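Local atomic coordinates of putative capsular polysaccharide biosynthesis protein (PDB entry 6EWJ), a protein that probably transfers an amino group to a sugar with the help of pyridoxal phosphate, as an essential aminotransferase of teichoic acid biosynthesis in the pneumococcus. Residues Ala178-Lys186 against Thr313-Tyr321; Gly191-Phe201 against Gly212-Ile223. One frame throughout, in Å; residues are numbered along the deposited sequence.

Contact 1: residues Ala178-Lys186 against Thr313-Tyr321. Unlike the reference sequence in segment 178-186: Thr184 (reference Ile).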
loop_
_atom_site.group_PDB
_atom_site.type_symbol
_atom_site.label_atom_id
_atom_site.label_comp_id
_atom_site.label_asym_id
_atom_site.label_seq_id
_atom_site.Cartn_x
_atom_site.Cartn_y
_atom_site.Cartn_z
ATOM N N ALA A 178 14.597 -7.428 -5.599
ATOM C CA ALA A 178 14.378 -7.242 -4.191
ATOM C C ALA A 178 15.713 -7.426 -3.418
ATOM O O ALA A 178 15.932 -6.762 -2.435
ATOM C CB ALA A 178 13.272 -8.179 -3.682
ATOM N N HIS A 179 16.525 -8.395 -3.832
ATOM C CA HIS A 179 17.726 -8.742 -3.134
ATOM C C HIS A 179 18.955 -8.054 -3.693
ATOM O O HIS A 179 20.054 -8.327 -3.229
ATOM C CB HIS A 179 17.964 -10.251 -3.224
ATOM C CG HIS A 179 16.862 -11.094 -2.665
ATOM N ND1 HIS A 179 16.886 -12.461 -2.767
ATOM C CD2 HIS A 179 15.733 -10.794 -1.975
ATOM C CE1 HIS A 179 15.820 -12.975 -2.181
ATOM N NE2 HIS A 179 15.096 -11.983 -1.685
ATOM N N ALA A 180 18.788 -7.158 -4.667
ATOM C CA ALA A 180 19.900 -6.778 -5.559
ATOM C C ALA A 180 20.173 -5.292 -5.706
ATOM O O ALA A 180 20.918 -4.895 -6.610
ATOM C CB ALA A 180 19.746 -7.439 -6.920
ATOM N N LEU A 181 19.673 -4.463 -4.777
ATOM C CA LEU A 181 20.093 -3.060 -4.831
ATOM C C LEU A 181 21.619 -2.981 -4.619
ATOM O O LEU A 181 22.134 -3.467 -3.585
ATOM C CB LEU A 181 19.403 -2.218 -3.813
ATOM C CG LEU A 181 19.789 -0.724 -3.881
ATOM C CD1 LEU A 181 19.254 -0.039 -5.145
ATOM C CD2 LEU A 181 19.289 -0.058 -2.610
ATOM N N GLY A 182 22.322 -2.396 -5.609
ATOM C CA GLY A 182 23.772 -2.306 -5.587
ATOM C C GLY A 182 24.553 -3.448 -6.215
ATOM O O GLY A 182 25.762 -3.403 -6.238
ATOM N N SER A 183 23.889 -4.483 -6.711
ATOM C CA SER A 183 24.546 -5.545 -7.443
ATOM C C SER A 183 24.921 -5.024 -8.835
ATOM O O SER A 183 24.314 -4.079 -9.323
ATOM C CB SER A 183 23.627 -6.769 -7.583
ATOM O OG SER A 183 23.272 -7.281 -6.300
ATOM N N THR A 184 25.922 -5.642 -9.448
ATOM C CA THR A 184 26.302 -5.341 -10.837
ATOM C C THR A 184 26.456 -6.604 -11.710
ATOM O O THR A 184 26.719 -7.687 -11.226
ATOM C CB THR A 184 27.624 -4.574 -10.925
ATOM O OG1 THR A 184 28.633 -5.423 -10.414
ATOM C CG2 THR A 184 27.565 -3.263 -10.135
ATOM N N TYR A 185 26.213 -6.407 -13.004
ATOM C CA TYR A 185 26.326 -7.397 -14.067
ATOM C C TYR A 185 27.107 -6.726 -15.175
ATOM O O TYR A 185 26.644 -5.751 -15.768
ATOM C CB TYR A 185 24.947 -7.760 -14.592
ATOM C CG TYR A 185 24.925 -8.637 -15.793
ATOM C CD1 TYR A 185 25.166 -9.962 -15.663
ATOM C CD2 TYR A 185 24.578 -8.151 -17.042
ATOM C CE1 TYR A 185 25.196 -10.801 -16.770
ATOM C CE2 TYR A 185 24.585 -8.968 -18.165
ATOM C CZ TYR A 185 24.909 -10.306 -18.014
ATOM O OH TYR A 185 24.882 -11.163 -19.069
ATOM N N LYS A 186 28.299 -7.256 -15.454
ATOM C CA LYS A 186 29.220 -6.701 -16.434
ATOM C C LYS A 186 29.476 -5.240 -16.125
ATOM O O LYS A 186 29.486 -4.407 -17.016
ATOM C CB LYS A 186 28.700 -6.932 -17.850
ATOM C CG LYS A 186 28.661 -8.436 -18.173
ATOM C CD LYS A 186 28.209 -8.747 -19.583
ATOM C CE LYS A 186 28.351 -10.236 -19.849
ATOM N NZ LYS A 186 29.018 -10.469 -21.126
ATOM N N THR A 313 30.954 -12.332 -14.419
ATOM C CA THR A 313 29.964 -11.296 -14.793
ATOM C C THR A 313 29.305 -10.532 -13.646
ATOM O O THR A 313 28.800 -9.430 -13.873
ATOM C CB THR A 313 28.844 -11.874 -15.670
ATOM O OG1 THR A 313 28.145 -12.905 -14.957
ATOM C CG2 THR A 313 29.402 -12.422 -16.951
ATOM N N VAL A 314 29.288 -11.078 -12.427
ATOM C CA VAL A 314 28.496 -10.513 -11.353
ATOM C C VAL A 314 29.352 -10.106 -10.167
ATOM O O VAL A 314 30.216 -10.877 -9.723
ATOM C CB VAL A 314 27.417 -11.524 -10.857
ATOM C CG1 VAL A 314 26.666 -11.032 -9.577
ATOM C CG2 VAL A 314 26.460 -11.808 -11.985
ATOM N N GLU A 315 29.071 -8.923 -9.642
ATOM C CA GLU A 315 29.415 -8.574 -8.269
ATOM C C GLU A 315 28.088 -8.406 -7.509
ATOM O O GLU A 315 27.361 -7.400 -7.669
ATOM C CB GLU A 315 30.238 -7.281 -8.210
ATOM C CG GLU A 315 30.544 -6.724 -6.806
ATOM C CD GLU A 315 31.726 -7.343 -6.108
ATOM O OE1 GLU A 315 32.322 -8.306 -6.601
ATOM O OE2 GLU A 315 32.059 -6.885 -5.000
ATOM N N SER A 316 27.798 -9.381 -6.656
ATOM C CA SER A 316 26.554 -9.384 -5.880
ATOM C C SER A 316 26.584 -8.366 -4.771
ATOM O O SER A 316 27.632 -8.089 -4.224
ATOM C CB SER A 316 26.309 -10.799 -5.284
ATOM O OG SER A 316 25.179 -10.814 -4.405
ATOM N N SER A 317 25.409 -7.799 -4.453
ATOM C CA SER A 317 25.223 -6.963 -3.240
ATOM C C SER A 317 25.313 -7.749 -1.941
ATOM O O SER A 317 25.347 -7.158 -0.883
ATOM C CB SER A 317 23.884 -6.194 -3.293
ATOM O OG SER A 317 22.808 -7.105 -3.514
ATOM N N ARG A 318 25.307 -9.089 -2.032
ATOM C CA ARG A 318 25.550 -9.995 -0.914
ATOM C C ARG A 318 24.457 -9.870 0.131
ATOM O O ARG A 318 24.711 -9.508 1.304
ATOM C CB ARG A 318 26.939 -9.799 -0.332
ATOM C CG ARG A 318 28.039 -10.142 -1.343
ATOM C CD ARG A 318 29.411 -9.797 -0.831
ATOM N NE ARG A 318 30.464 -10.146 -1.785
ATOM C CZ ARG A 318 30.879 -9.403 -2.817
ATOM N NH1 ARG A 318 30.292 -8.221 -3.094
ATOM N NH2 ARG A 318 31.865 -9.853 -3.584
ATOM N N HIS A 319 23.240 -10.096 -0.342
ATOM C CA HIS A 319 22.024 -10.016 0.529
ATOM C C HIS A 319 21.720 -11.286 1.345
ATOM O O HIS A 319 21.472 -11.206 2.541
ATOM C CB HIS A 319 20.801 -9.665 -0.321
ATOM C CG HIS A 319 19.543 -9.703 0.464
ATOM N ND1 HIS A 319 19.394 -9.009 1.643
ATOM C CD2 HIS A 319 18.448 -10.475 0.338
ATOM C CE1 HIS A 319 18.235 -9.321 2.180
ATOM N NE2 HIS A 319 17.639 -10.194 1.396
ATOM N N LEU A 320 21.832 -12.445 0.707
ATOM C CA LEU A 320 21.708 -13.746 1.408
ATOM C C LEU A 320 22.916 -14.642 1.202
ATOM O O LEU A 320 23.452 -14.742 0.066
ATOM C CB LEU A 320 20.506 -14.494 0.884
ATOM C CG LEU A 320 19.136 -13.798 1.111
ATOM C CD1 LEU A 320 18.095 -14.580 0.342
ATOM C CD2 LEU A 320 18.777 -13.677 2.579
ATOM N N TYR A 321 23.321 -15.324 2.272
ATOM C CA TYR A 321 24.307 -16.352 2.155
ATOM C C TYR A 321 23.637 -17.720 2.004
ATOM O O TYR A 321 23.500 -18.510 2.951
ATOM C CB TYR A 321 25.298 -16.332 3.314
ATOM C CG TYR A 321 26.585 -17.027 2.965
ATOM C CD1 TYR A 321 27.504 -16.414 2.123
ATOM C CD2 TYR A 321 26.868 -18.304 3.438
ATOM C CE1 TYR A 321 28.684 -17.059 1.782
ATOM C CE2 TYR A 321 28.076 -18.961 3.133
ATOM C CZ TYR A 321 28.953 -18.338 2.287
ATOM O OH TYR A 321 30.107 -18.963 1.989
HETATM O O HOH W 1 29.500 -6.981 -12.560
#

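Contact 2: residues Gly191-Phe201 against Gly212-Ile223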
loop_
_atom_site.group_PDB
_atom_site.type_symbol
_atom_site.label_atom_id
_atom_site.label_comp_id
_atom_site.label_asym_id
_atom_site.label_seq_id
_atom_site.Cartn_x
_atom_site.Cartn_y
_atom_site.Cartn_z
ATOM N N GLY A 191 18.996 -2.426 -12.077
ATOM C CA GLY A 191 18.189 -1.231 -12.372
ATOM C C GLY A 191 18.392 -0.785 -13.819
ATOM O O GLY A 191 17.438 -0.468 -14.495
ATOM N N SER A 192 19.648 -0.847 -14.282
ATOM C CA SER A 192 20.038 -0.455 -15.639
ATOM C C SER A 192 20.096 -1.609 -16.640
ATOM O O SER A 192 20.398 -1.387 -17.798
ATOM C CB SER A 192 21.411 0.232 -15.613
ATOM O OG SER A 192 22.467 -0.679 -15.358
ATOM N N ILE A 193 19.749 -2.829 -16.230
ATOM C CA ILE A 193 19.980 -3.996 -17.079
ATOM C C ILE A 193 18.678 -4.480 -17.740
ATOM O O ILE A 193 18.600 -4.631 -18.955
ATOM C CB ILE A 193 20.647 -5.096 -16.277
ATOM C CG1 ILE A 193 21.922 -4.563 -15.617
ATOM C CG2 ILE A 193 20.988 -6.285 -17.183
ATOM C CD1 ILE A 193 22.293 -5.296 -14.351
ATOM N N ALA A 194 17.700 -4.787 -16.913
ATOM C CA ALA A 194 16.403 -5.194 -17.385
ATOM C C ALA A 194 15.667 -3.996 -17.944
ATOM O O ALA A 194 16.058 -2.850 -17.726
ATOM C CB ALA A 194 15.618 -5.810 -16.250
ATOM N N ASP A 195 14.604 -4.280 -18.678
ATOM C CA ASP A 195 13.698 -3.230 -19.158
ATOM C C ASP A 195 13.073 -2.433 -18.006
ATOM O O ASP A 195 13.072 -1.198 -17.984
ATOM C CB ASP A 195 12.635 -3.838 -20.063
ATOM C CG ASP A 195 13.216 -4.455 -21.300
ATOM O OD1 ASP A 195 14.084 -3.824 -21.962
ATOM O OD2 ASP A 195 12.796 -5.584 -21.658
ATOM N N PHE A 196 12.570 -3.142 -17.026
ATOM C CA PHE A 196 12.088 -2.546 -15.772
ATOM C C PHE A 196 12.678 -3.346 -14.622
ATOM O O PHE A 196 12.974 -4.558 -14.784
ATOM C CB PHE A 196 10.539 -2.586 -15.671
ATOM C CG PHE A 196 9.822 -1.762 -16.684
ATOM C CD1 PHE A 196 9.624 -2.241 -17.973
ATOM C CD2 PHE A 196 9.288 -0.538 -16.347
ATOM C CE1 PHE A 196 8.955 -1.485 -18.913
ATOM C CE2 PHE A 196 8.593 0.226 -17.270
ATOM C CZ PHE A 196 8.431 -0.241 -18.563
ATOM N N THR A 197 12.823 -2.695 -13.467
ATOM C CA THR A 197 13.326 -3.347 -12.262
ATOM C C THR A 197 12.505 -2.930 -11.031
ATOM O O THR A 197 12.226 -1.732 -10.843
ATOM C CB THR A 197 14.826 -3.043 -12.042
ATOM O OG1 THR A 197 15.567 -3.393 -13.225
ATOM C CG2 THR A 197 15.391 -3.804 -10.854
ATOM N N SER A 198 12.170 -3.900 -10.179
ATOM C CA SER A 198 11.693 -3.616 -8.808
ATOM C C SER A 198 12.733 -3.918 -7.746
ATOM O O SER A 198 13.376 -4.946 -7.768
ATOM C CB SER A 198 10.406 -4.424 -8.430
ATOM O OG SER A 198 10.590 -5.772 -8.768
ATOM N N PHE A 199 12.804 -3.042 -6.776
ATOM C CA PHE A 199 13.637 -3.174 -5.605
ATOM C C PHE A 199 12.813 -3.193 -4.338
ATOM O O PHE A 199 11.686 -2.641 -4.290
ATOM C CB PHE A 199 14.584 -1.967 -5.519
ATOM C CG PHE A 199 15.633 -1.918 -6.605
ATOM C CD1 PHE A 199 16.753 -2.718 -6.534
ATOM C CD2 PHE A 199 15.518 -1.019 -7.684
ATOM C CE1 PHE A 199 17.735 -2.696 -7.541
ATOM C CE2 PHE A 199 16.492 -0.973 -8.683
ATOM C CZ PHE A 199 17.599 -1.795 -8.591
ATOM N N SER A 200 13.394 -3.755 -3.284
ATOM C CA SER A 200 12.697 -3.901 -2.002
ATOM C C SER A 200 13.578 -3.222 -0.966
ATOM O O SER A 200 14.765 -3.472 -0.934
ATOM C CB SER A 200 12.537 -5.350 -1.553
ATOM O OG SER A 200 11.960 -5.431 -0.260
ATOM N N PHE A 201 12.923 -2.479 -0.078
ATOM C CA PHE A 201 13.543 -1.873 1.080
ATOM C C PHE A 201 12.865 -2.367 2.345
ATOM O O PHE A 201 12.812 -1.667 3.379
ATOM C CB PHE A 201 13.448 -0.314 1.003
ATOM C CG PHE A 201 13.722 0.275 -0.336
ATOM C CD1 PHE A 201 14.755 -0.179 -1.155
ATOM C CD2 PHE A 201 13.020 1.375 -0.744
ATOM C CE1 PHE A 201 15.007 0.417 -2.387
ATOM C CE2 PHE A 201 13.307 2.017 -1.961
ATOM C CZ PHE A 201 14.264 1.512 -2.784
ATOM N N GLY A 212 9.128 -0.620 2.071
ATOM C CA GLY A 212 9.296 0.227 0.925
ATOM C C GLY A 212 9.851 -0.536 -0.257
ATOM O O GLY A 212 10.232 -1.714 -0.166
ATOM N N GLY A 213 9.871 0.138 -1.393
ATOM C CA GLY A 213 10.502 -0.362 -2.560
ATOM C C GLY A 213 10.401 0.649 -3.656
ATOM O O GLY A 213 9.984 1.837 -3.434
ATOM N N SER A 214 10.897 0.244 -4.815
ATOM C CA SER A 214 10.866 1.115 -5.959
ATOM C C SER A 214 10.708 0.379 -7.265
ATOM O O SER A 214 11.099 -0.791 -7.379
ATOM C CB SER A 214 12.149 2.012 -5.982
ATOM O OG SER A 214 13.307 1.227 -6.315
ATOM N N ALA A 215 10.242 1.122 -8.258
ATOM C CA ALA A 215 10.266 0.747 -9.675
ATOM C C ALA A 215 11.149 1.709 -10.451
ATOM O O ALA A 215 11.082 2.938 -10.291
ATOM C CB ALA A 215 8.880 0.813 -10.268
ATOM N N THR A 216 11.939 1.151 -11.336
ATOM C CA THR A 216 12.661 1.934 -12.293
ATOM C C THR A 216 12.745 1.175 -13.625
ATOM O O THR A 216 12.255 0.041 -13.746
ATOM C CB THR A 216 14.056 2.333 -11.743
ATOM O OG1 THR A 216 14.653 3.348 -12.573
ATOM C CG2 THR A 216 14.987 1.103 -11.643
ATOM N N TRP A 217 13.378 1.819 -14.610
ATOM C CA TRP A 217 13.487 1.290 -15.944
ATOM C C TRP A 217 14.769 1.789 -16.575
ATOM O O TRP A 217 15.204 2.909 -16.315
ATOM C CB TRP A 217 12.283 1.663 -16.823
ATOM C CG TRP A 217 12.007 3.136 -16.924
ATOM C CD1 TRP A 217 12.486 4.015 -17.889
ATOM C CD2 TRP A 217 11.182 3.894 -16.058
ATOM N NE1 TRP A 217 12.006 5.293 -17.641
ATOM C CE2 TRP A 217 11.195 5.233 -16.522
ATOM C CE3 TRP A 217 10.450 3.584 -14.900
ATOM C CZ2 TRP A 217 10.492 6.236 -15.878
ATOM C CZ3 TRP A 217 9.746 4.613 -14.247
ATOM C CH2 TRP A 217 9.779 5.907 -14.742
ATOM N N LYS A 218 15.359 0.976 -17.430
ATOM C CA LYS A 218 16.566 1.425 -18.093
ATOM C C LYS A 218 16.224 2.420 -19.218
ATOM O O LYS A 218 15.153 2.366 -19.821
ATOM C CB LYS A 218 17.417 0.238 -18.548
ATOM C CG LYS A 218 17.019 -0.426 -19.843
ATOM C CD LYS A 218 17.986 -1.586 -20.087
ATOM C CE LYS A 218 17.723 -2.267 -21.412
ATOM N NZ LYS A 218 18.568 -3.486 -21.472
ATOM N N ALA A 219 17.150 3.342 -19.469
ATOM C CA ALA A 219 16.986 4.318 -20.538
ATOM C C ALA A 219 16.686 3.578 -21.836
ATOM O O ALA A 219 17.361 2.624 -22.180
ATOM C CB ALA A 219 18.246 5.179 -20.685
ATOM N N ASN A 220 15.682 4.051 -22.550
ATOM C CA ASN A 220 15.301 3.481 -23.819
ATOM C C ASN A 220 14.667 4.595 -24.646
ATOM O O ASN A 220 13.756 5.278 -24.164
ATOM C CB ASN A 220 14.322 2.325 -23.604
ATOM C CG ASN A 220 14.077 1.515 -24.868
ATOM O OD1 ASN A 220 13.896 2.078 -25.960
ATOM N ND2 ASN A 220 14.073 0.186 -24.735
ATOM N N PRO A 221 15.120 4.786 -25.892
ATOM C CA PRO A 221 14.520 5.829 -26.724
ATOM C C PRO A 221 12.993 5.766 -26.890
ATOM O O PRO A 221 12.397 6.815 -27.087
ATOM C CB PRO A 221 15.233 5.642 -28.075
ATOM C CG PRO A 221 16.578 5.138 -27.702
ATOM C CD PRO A 221 16.307 4.190 -26.550
ATOM N N VAL A 222 12.372 4.581 -26.781
ATOM C CA VAL A 222 10.926 4.459 -26.957
ATOM C C VAL A 222 10.159 4.858 -25.697
ATOM O O VAL A 222 8.944 4.947 -25.725
ATOM C CB VAL A 222 10.430 3.019 -27.442
ATOM C CG1 VAL A 222 11.299 2.342 -28.516
ATOM C CG2 VAL A 222 10.196 2.032 -26.297
ATOM N N ILE A 223 10.845 5.100 -24.584
ATOM C CA ILE A 223 10.186 5.590 -23.383
ATOM C C ILE A 223 10.500 7.082 -23.127
ATOM O O ILE A 223 11.654 7.462 -22.940
ATOM C CB ILE A 223 10.610 4.794 -22.164
ATOM C CG1 ILE A 223 10.126 3.337 -22.333
ATOM C CG2 ILE A 223 10.068 5.389 -20.871
ATOM C CD1 ILE A 223 10.666 2.405 -21.279
HETATM O O HOH W 2 13.491 0.225 -20.293
HETATM O O HOH W 3 14.471 -1.167 -22.263
HETATM O O HOH W 4 9.197 -4.957 -0.243
#

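Contact 1: residues Ala178-Lys186 against Thr313-Tyr321
His179 takes His319 CD2 over one face of its imidazole, toward the rim of that ring, 3.5 Å from His179 CG; the two ring planes stand at 45°, so they meet obliquely. Leu320 CD1 touches the same imidazole at CE1. Both rings are fixed by polar partners beyond the pair: His179 ND1 bonds to the backbone N of Ala138, and His319 ND1 to Asn206. His179 belongs to the pyridoxal phosphate site, here without cofactor, and lies beside Tyr351 and Lys205, the predicted attachment lysine.

Two serine hydroxyls, small enough for this buried place, join the segments. Ser183 OG accepts from both Ser317 OG (2.8 Å) and Ser317 N (2.9 Å), and also bonds to Gly139 O. Ser317 OG, placed between its own N and carbonyl carbon (chi1 54°), is thereby turned to Ser183. Gly182 is the third residue of the type II turn Ala180-Ser183, where its positive phi (90°) favours glycine.

The chains then pair as antiparallel strands. Thr184 N reaches Glu315 O at 2.9 Å, and Lys186 N reaches Thr313 O at 2.7 Å. Thr184 OG1 lies alongside Glu315 CB, while the Glu315 carboxylate bends away to a salt bridge with Arg318. Strand 184-185 is thus the middle of a small three-stranded sheet, between 188-189 and 314-315, while helix 268-299 packs on Ser317 and Arg318.

Contact 2: residues Gly191-Phe201 against Gly212-Ile223
Phe201 and Phe199 pack against the start of strand 213-217, which forms an antiparallel pair with strand 196-200 in the mixed sheet of the large domain of a PLP-dependent aminotransferase fold. This end is tight. Gly213 CA sits 3.9 Å from the centroid of the Phe201 ring, a CH-pi contact over its face; with no side chain, Gly213 lets its CA also lie 3.1 Å from Phe199 O. Ser214 OG and Thr216 CG2 meet the edge of the Phe199 ring, Thr216 CG2 at 3.9 Å from Phe199 CE2. Backbone hydrogen bonds link the strands, Phe199 N to Ser214 O at 2.9 Å and Thr197 N to Thr216 O at 2.8 Å. On the face with Phe196, Trp217 and Ser200, Trp217 CB touches Phe196 CD2; Ser200 is a pyridoxal phosphate-binding residue, here without the cofactor.

Lys218 still bonds across, but from Ala219 on the chain turns to solvent. One water bridges Asp195 O and Lys218 O, another joins Asp195 OD1 to Asn220 ND2, and Pro221 and Val222 are exposed. Asp195 is also salt-bridged to Arg170. Lys218 runs its extended methylenes past the carbonyls of Ser192 and Ala194, and its NZ hydrogen-bonds to Ile193 O at 2.8 Å.

Both contacts are largely buried, but they serve different sheets. Contact 2 joins neighbouring strands of the large mixed sheet by a long backbone ladder flanked by aromatic rings, whereas contact 1 has only a short strand pair and relies more on serine hydroxyls and a histidine pair. Each brings one residue to the pyridoxal phosphate site, His179 in contact 1 and Ser200 in contact 2, both within about 4 Å (side chain to side chain) of Lys205, the predicted cofactor lysine. They touch directly: Leu181 CA meets Phe199 CE1 at 3.6 Å, and Tyr185 CB packs on Ile193 CD1. Exposed residues are few: Lys186 in contact 1, and Ala219, Pro221 and Val222 in contact 2.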